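Local coordinates for PppA (Pseudomonas aeruginosa, PDB 6JKV), which is a manganese-binding protein of the PP2C family that regulates type VI secretion and probably acts as a serine/threonine phosphatase, at residues Leu210-Ser213 and Asp214-Lys218; Ala220-Ser223 and Glu224-Asp227; Val242-Gly245 and Leu246-Ala250. All coordinates share one frame; numbering follows the deposited sequence.

Contact 1 of 3, residues Leu210-Ser213 and Asp214-Lys218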
loop_
_atom_site.group_PDB
_atom_site.type_symbol
_atom_site.label_atom_id
_atom_site.label_comp_id
_atom_site.label_asym_id
_atom_site.label_seq_id
_atom_site.Cartn_x
_atom_site.Cartn_y
_atom_site.Cartn_z
ATOM N N LEU A 210 -6.646 -5.379 -3.721
ATOM C CA LEU A 210 -5.373 -4.981 -4.352
ATOM C C LEU A 210 -4.780 -3.813 -3.570
ATOM O O LEU A 210 -5.444 -2.770 -3.472
ATOM C CB LEU A 210 -5.621 -4.583 -5.808
ATOM C CG LEU A 210 -4.441 -3.870 -6.466
ATOM C CD1 LEU A 210 -3.317 -4.859 -6.733
ATOM C CD2 LEU A 210 -4.865 -3.168 -7.743
ATOM N N LEU A 211 -3.588 -4.025 -3.026
ATOM C CA LEU A 211 -2.707 -2.958 -2.510
ATOM C C LEU A 211 -1.660 -2.672 -3.589
ATOM O O LEU A 211 -1.052 -3.635 -4.130
ATOM C CB LEU A 211 -2.046 -3.417 -1.209
ATOM C CG LEU A 211 -2.976 -3.676 -0.024
ATOM C CD1 LEU A 211 -3.659 -5.036 -0.110
ATOM C CD2 LEU A 211 -2.187 -3.581 1.277
ATOM N N CYS A 212 -1.445 -1.403 -3.914
ATOM C CA CYS A 212 -0.487 -1.060 -4.987
ATOM C C CYS A 212 0.122 0.316 -4.749
ATOM O O CYS A 212 -0.478 1.150 -4.040
ATOM C CB CYS A 212 -1.135 -1.144 -6.368
ATOM S SG CYS A 212 -2.386 0.119 -6.723
ATOM N N SER A 213 1.309 0.509 -5.307
ATOM C CA SER A 213 1.953 1.829 -5.408
ATOM C C SER A 213 1.401 2.519 -6.649
ATOM O O SER A 213 0.797 1.829 -7.499
ATOM C CB SER A 213 3.447 1.712 -5.434
ATOM O OG SER A 213 3.897 1.029 -6.597
ATOM N N ASP A 214 1.602 3.831 -6.744
ATOM C CA ASP A 214 1.051 4.651 -7.851
ATOM C C ASP A 214 1.627 4.172 -9.189
ATOM O O ASP A 214 0.999 4.424 -10.218
ATOM C CB ASP A 214 1.293 6.142 -7.615
ATOM C CG ASP A 214 2.758 6.512 -7.466
ATOM O OD1 ASP A 214 3.582 5.596 -7.248
ATOM O OD2 ASP A 214 3.062 7.712 -7.572
ATOM N N GLY A 215 2.768 3.480 -9.172
ATOM C CA GLY A 215 3.405 2.948 -10.389
ATOM C C GLY A 215 2.484 2.042 -11.185
ATOM O O GLY A 215 2.652 1.988 -12.426
ATOM N N LEU A 216 1.535 1.372 -10.524
ATOM C CA LEU A 216 0.563 0.486 -11.216
ATOM C C LEU A 216 -0.581 1.318 -11.798
ATOM O O LEU A 216 -0.812 1.220 -13.032
ATOM C CB LEU A 216 0.041 -0.584 -10.257
ATOM C CG LEU A 216 -1.069 -1.472 -10.817
ATOM C CD1 LEU A 216 -0.613 -2.203 -12.078
ATOM C CD2 LEU A 216 -1.533 -2.459 -9.769
ATOM N N ASN A 217 -1.295 2.083 -10.964
ATOM C CA ASN A 217 -2.490 2.827 -11.451
ATOM C C ASN A 217 -2.043 3.928 -12.414
ATOM O O ASN A 217 -2.878 4.412 -13.197
ATOM C CB ASN A 217 -3.385 3.364 -10.334
ATOM C CG ASN A 217 -2.632 4.019 -9.201
ATOM O OD1 ASN A 217 -2.071 3.339 -8.344
ATOM N ND2 ASN A 217 -2.675 5.340 -9.155
ATOM N N LYS A 218 -0.760 4.282 -12.408
ATOM C CA LYS A 218 -0.222 5.273 -13.368
ATOM C C LYS A 218 -0.147 4.661 -14.770
ATOM O O LYS A 218 -0.163 5.431 -15.742
ATOM C CB LYS A 218 1.157 5.747 -12.915
ATOM C CG LYS A 218 1.387 7.238 -13.078
ATOM C CD LYS A 218 2.852 7.593 -13.087
ATOM C CE LYS A 218 3.549 7.250 -11.785
ATOM N NZ LYS A 218 2.984 8.021 -10.659
#
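Leu-216 folds back over the end of strand 208-212 and meets two of its side chains with one methyl. CD2 of Leu-216 lies 3.7 Å from CB of Cys-212 and 4.0 Å from CD2 of Leu-210, the two leucines approaching tip to tip. Both leucines hold CG opposite the backbone N (chi1 167° in Leu-210, 174° in Leu-216), which aims their branches at one another where both also touch Leu-241 of helix 234-247. The turn is closed by the backbone: N of Leu-216 donates to O of Ser-213 (3.1 Å, 164° at the hydrogen), from above the carbonyl plane. This is the strand-to-helix corner of the PP2C fold that carries a metal ligand: just past the strand, OD1 of Asp-214 binds a manganese ion shared with Asp-61 and Asp-252. Its other oxygen, OD2, forms a salt bridge with NZ of Lys-218 (3.1 Å), weak as a hydrogen bond, one turn on; Asp-140 lies close to the same oxygen. Ser-213 OG is buried and hydrogen-bonded to Asp-46 and to the backbone N of Thr-255.

Contact 2 of 3, residues Ala220-Ser223 and Glu224-Asp227; sequences ADDS and ELRD
Asp-221 and Glu-224 pair at the start of helix 222-229, where each side chain accepts from the other's backbone N. OE1 of Glu-224 accepts from N of Asp-221 (3.2 Å), on its anti side and 24° out of the carboxylate plane. In return, OD1 of Asp-221 takes a weak bond from N of Glu-224 at 3.3 Å and another weak one from N of Ser-223. OG of Ser-223 donates to the syn side of the same OD1; the modelled 2.5 Å is short and its exact length doubtful. These reciprocal bonds make a capping box with Asp-221 as N-cap, giving acceptors to amides of the first turn, which lack a regular i-4 carbonyl; Glu-224 N also makes a weak bond to O of Asp-221. The two carboxylates stack almost parallel, 7° between their planes, with OD2 of Asp-221 only 3.6 Å from OE1 of Glu-224. A water donates to both oxygens and probably eases the closeness of like charges, and OE2 of Glu-224 has a salt bridge with Arg-248. Behind the cap the regular helical bonds begin, N of Leu-225 donating to O of Asp-221 at 3.0 Å. On the inner face CD2 of Leu-225 packs against CB of Ala-220 (4.1 Å). Farther along, Arg-226 grips a single oxygen of Asp-227 side-on: NE and NH2 both donate to OD1, the latter at 2.9 Å and on its anti lone pair, and the acceptor lies in the guanidinium plane. NH1 of Arg-226 is satisfied by the carbonyl of Gly-149.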
loop_
_atom_site.group_PDB
_atom_site.type_symbol
_atom_site.label_atom_id
_atom_site.label_comp_id
_atom_site.label_asym_id
_atom_site.label_seq_id
_atom_site.Cartn_x
_atom_site.Cartn_y
_atom_site.Cartn_z
ATOM N N ALA A 220 -2.125 1.650 -15.685
ATOM C CA ALA A 220 -3.386 0.937 -15.990
ATOM C C ALA A 220 -4.540 1.618 -15.258
ATOM O O ALA A 220 -4.420 1.886 -14.047
ATOM C CB ALA A 220 -3.277 -0.513 -15.600
ATOM N N ASP A 221 -5.622 1.897 -15.973
ATOM C CA ASP A 221 -6.806 2.560 -15.375
ATOM C C ASP A 221 -7.607 1.498 -14.622
ATOM O O ASP A 221 -7.300 0.301 -14.764
ATOM C CB ASP A 221 -7.615 3.330 -16.427
ATOM C CG ASP A 221 -8.287 2.445 -17.461
ATOM O OD1 ASP A 221 -9.057 1.568 -17.048
ATOM O OD2 ASP A 221 -8.032 2.630 -18.669
ATOM N N ASP A 222 -8.608 1.942 -13.869
ATOM C CA ASP A 222 -9.364 1.098 -12.913
ATOM C C ASP A 222 -10.120 -0.031 -13.622
ATOM O O ASP A 222 -10.293 -1.087 -12.990
ATOM C CB ASP A 222 -10.315 1.948 -12.082
ATOM C CG ASP A 222 -9.594 2.688 -10.970
ATOM O OD1 ASP A 222 -8.347 2.539 -10.867
ATOM O OD2 ASP A 222 -10.284 3.394 -10.204
ATOM N N SER A 223 -10.568 0.172 -14.864
ATOM C CA SER A 223 -11.315 -0.866 -15.617
ATOM C C SER A 223 -10.366 -2.005 -15.996
ATOM O O SER A 223 -10.787 -3.181 -15.949
ATOM C CB SER A 223 -12.034 -0.298 -16.817
ATOM O OG SER A 223 -11.128 0.272 -17.743
ATOM N N GLU A 224 -9.123 -1.678 -16.342
ATOM C CA GLU A 224 -8.094 -2.702 -16.650
ATOM C C GLU A 224 -7.677 -3.403 -15.358
ATOM O O GLU A 224 -7.481 -4.617 -15.393
ATOM C CB GLU A 224 -6.909 -2.070 -17.376
ATOM C CG GLU A 224 -7.282 -1.545 -18.751
ATOM C CD GLU A 224 -6.265 -0.599 -19.346
ATOM O OE1 GLU A 224 -5.569 0.069 -18.573
ATOM O OE2 GLU A 224 -6.151 -0.556 -20.588
ATOM N N LEU A 225 -7.573 -2.678 -14.242
ATOM C CA LEU A 225 -7.282 -3.315 -12.933
ATOM C C LEU A 225 -8.386 -4.330 -12.624
ATOM O O LEU A 225 -8.057 -5.463 -12.236
ATOM C CB LEU A 225 -7.178 -2.259 -11.829
ATOM C CG LEU A 225 -6.028 -1.256 -11.943
ATOM C CD1 LEU A 225 -6.048 -0.316 -10.748
ATOM C CD2 LEU A 225 -4.677 -1.944 -12.057
ATOM N N ARG A 226 -9.649 -3.947 -12.810
ATOM C CA ARG A 226 -10.807 -4.845 -12.586
ATOM C C ARG A 226 -10.683 -6.088 -13.480
ATOM O O ARG A 226 -10.964 -7.204 -12.993
ATOM C CB ARG A 226 -12.112 -4.101 -12.876
ATOM C CG ARG A 226 -13.365 -4.907 -12.569
ATOM C CD ARG A 226 -14.314 -4.914 -13.750
ATOM N NE ARG A 226 -13.881 -5.859 -14.771
ATOM C CZ ARG A 226 -14.246 -7.135 -14.831
ATOM N NH1 ARG A 226 -15.080 -7.630 -13.928
ATOM N NH2 ARG A 226 -13.790 -7.917 -15.796
ATOM N N ASP A 227 -10.286 -5.917 -14.742
ATOM C CA ASP A 227 -10.133 -7.043 -15.695
ATOM C C ASP A 227 -9.081 -8.028 -15.190
ATOM O O ASP A 227 -9.361 -9.248 -15.157
ATOM C CB ASP A 227 -9.771 -6.546 -17.092
ATOM C CG ASP A 227 -10.938 -5.875 -17.779
ATOM O OD1 ASP A 227 -12.074 -6.072 -17.317
ATOM O OD2 ASP A 227 -10.693 -5.153 -18.753
HETATM O O HOH W 1 -5.629 2.722 -19.490
#

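Contact 3 of 3, residues Val242-Gly245 and Leu246-Ala250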
loop_
_atom_site.group_PDB
_atom_site.type_symbol
_atom_site.label_atom_id
_atom_site.label_comp_id
_atom_site.label_asym_id
_atom_site.label_seq_id
_atom_site.Cartn_x
_atom_site.Cartn_y
_atom_site.Cartn_z
ATOM N N VAL A 242 1.834 -6.296 -12.984
ATOM C CA VAL A 242 3.198 -5.730 -13.149
ATOM C C VAL A 242 3.580 -5.825 -14.633
ATOM O O VAL A 242 4.106 -4.827 -15.166
ATOM C CB VAL A 242 4.209 -6.424 -12.216
ATOM C CG1 VAL A 242 5.646 -6.058 -12.550
ATOM C CG2 VAL A 242 3.897 -6.114 -10.758
ATOM N N HIS A 243 3.282 -6.953 -15.287
ATOM C CA HIS A 243 3.602 -7.169 -16.722
ATOM C C HIS A 243 2.914 -6.092 -17.569
ATOM O O HIS A 243 3.580 -5.527 -18.453
ATOM C CB HIS A 243 3.228 -8.583 -17.187
ATOM C CG HIS A 243 3.237 -8.736 -18.673
ATOM N ND1 HIS A 243 2.133 -9.185 -19.387
ATOM C CD2 HIS A 243 4.197 -8.468 -19.583
ATOM C CE1 HIS A 243 2.424 -9.213 -20.671
ATOM N NE2 HIS A 243 3.686 -8.774 -20.818
ATOM N N LEU A 244 1.625 -5.835 -17.326
ATOM C CA LEU A 244 0.869 -4.796 -18.072
ATOM C C LEU A 244 1.545 -3.434 -17.859
ATOM O O LEU A 244 1.756 -2.711 -18.857
ATOM C CB LEU A 244 -0.588 -4.776 -17.605
ATOM C CG LEU A 244 -1.447 -3.639 -18.159
ATOM C CD1 LEU A 244 -1.539 -3.691 -19.679
ATOM C CD2 LEU A 244 -2.834 -3.674 -17.549
ATOM N N GLY A 245 1.885 -3.106 -16.611
ATOM C CA GLY A 245 2.608 -1.867 -16.279
ATOM C C GLY A 245 3.916 -1.769 -17.038
ATOM O O GLY A 245 4.173 -0.716 -17.659
ATOM N N LEU A 246 4.720 -2.832 -16.998
ATOM C CA LEU A 246 6.041 -2.892 -17.669
ATOM C C LEU A 246 5.843 -2.705 -19.177
ATOM O O LEU A 246 6.630 -1.983 -19.810
ATOM C CB LEU A 246 6.725 -4.217 -17.317
ATOM C CG LEU A 246 7.400 -4.252 -15.944
ATOM C CD1 LEU A 246 7.952 -5.634 -15.637
ATOM C CD2 LEU A 246 8.517 -3.232 -15.870
ATOM N N THR A 247 4.780 -3.299 -19.718
ATOM C CA THR A 247 4.405 -3.241 -21.150
ATOM C C THR A 247 4.158 -1.796 -21.585
ATOM O O THR A 247 4.386 -1.498 -22.765
ATOM C CB THR A 247 3.149 -4.080 -21.414
ATOM O OG1 THR A 247 3.540 -5.446 -21.559
ATOM C CG2 THR A 247 2.404 -3.651 -22.651
ATOM N N ARG A 248 3.668 -0.951 -20.680
ATOM C CA ARG A 248 3.299 0.450 -20.980
ATOM C C ARG A 248 4.372 1.415 -20.468
ATOM O O ARG A 248 4.054 2.601 -20.272
ATOM C CB ARG A 248 1.914 0.748 -20.407
ATOM C CG ARG A 248 0.803 0.243 -21.309
ATOM C CD ARG A 248 -0.407 -0.162 -20.509
ATOM N NE ARG A 248 -1.514 -0.535 -21.369
ATOM C CZ ARG A 248 -2.788 -0.472 -21.007
ATOM N NH1 ARG A 248 -3.106 -0.047 -19.788
ATOM N NH2 ARG A 248 -3.733 -0.826 -21.867
ATOM N N GLY A 249 5.597 0.933 -20.263
ATOM C CA GLY A 249 6.774 1.805 -20.082
ATOM C C GLY A 249 7.183 2.045 -18.631
ATOM O O GLY A 249 8.172 2.759 -18.428
ATOM N N ALA A 250 6.428 1.540 -17.649
ATOM C CA ALA A 250 6.842 1.442 -16.223
ATOM C C ALA A 250 7.696 2.625 -15.767
ATOM O O ALA A 250 8.825 2.449 -15.320
ATOM C CB ALA A 250 7.594 0.156 -16.020
#
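Leu-244 sends CG away from its backbone N (chi1 173°), down the helix toward Arg-248, whose own chain leaves beside its N (chi1 -81°) and bends at chi2. The two side chains therefore overlap: CD1 of Leu-244 sits over one face of the guanidinium, offset toward its rim, and comes within 3.6 Å of NE of Arg-248. The guanidinium is also fixed by its partner Glu-224 and by a bond from NH1 to the carbonyl of Thr-219.

A turn of the helix is also tied from the side. The hydroxyl OG1 of Thr-247 donates to O of His-243 at 3.1 Å. The amide N of Thr-247 reaches that same carbonyl at 2.8 Å from the opposite face of its plane, so one oxygen is gripped twice. On the side facing strand 29-36, Val-242 and Leu-246 run side by side, CG1 of the valine 3.9 Å from CD1 of the leucine, against His-36 of that strand. Their backbones are joined by a straight bond, N of Leu-246 to O of Val-242 (2.8 Å).

Beyond Thr-247 the chain leaves the helix. O of Gly-245 accepts from N of Ala-250 at 3.2 Å and, across the other face of its carbonyl, from N of Arg-248. N of Gly-249 turns back to O of Leu-246 (3.1 Å). Gly-249 has positive phi (98°), where a CB would collide with the carbonyl O of Arg-248, so glycine fits. This is a Schellman motif with Gly-249 at C-prime; it ends helix 234-247 and releases the chain toward the manganese ligand Asp-252.

Contact 1 is the buried one, its centre about 8 Å from the centre of the chain, and carries a manganese ligand; the centres of contacts 2 and 3, both partly exposed, lie about 17 and 18 Å from it. Contact 1 joins a sheet strand to a short helix; contacts 2 and 3 lie in the two following helices, whose side chains touch strands of that sheet, one at a helix start, the other at a helix end. Contact 1 relies on leucine packing and metal coordination, contact 2 on carboxylates serving backbone amides, contact 3 on helix-end backbone bonds and side-chain packing. Leu-216 CG touches Leu-225 CD2 (3.8 Å), while Glu-224 OE2 and Arg-248 NH2 (2.7 Å) join the two outer contacts.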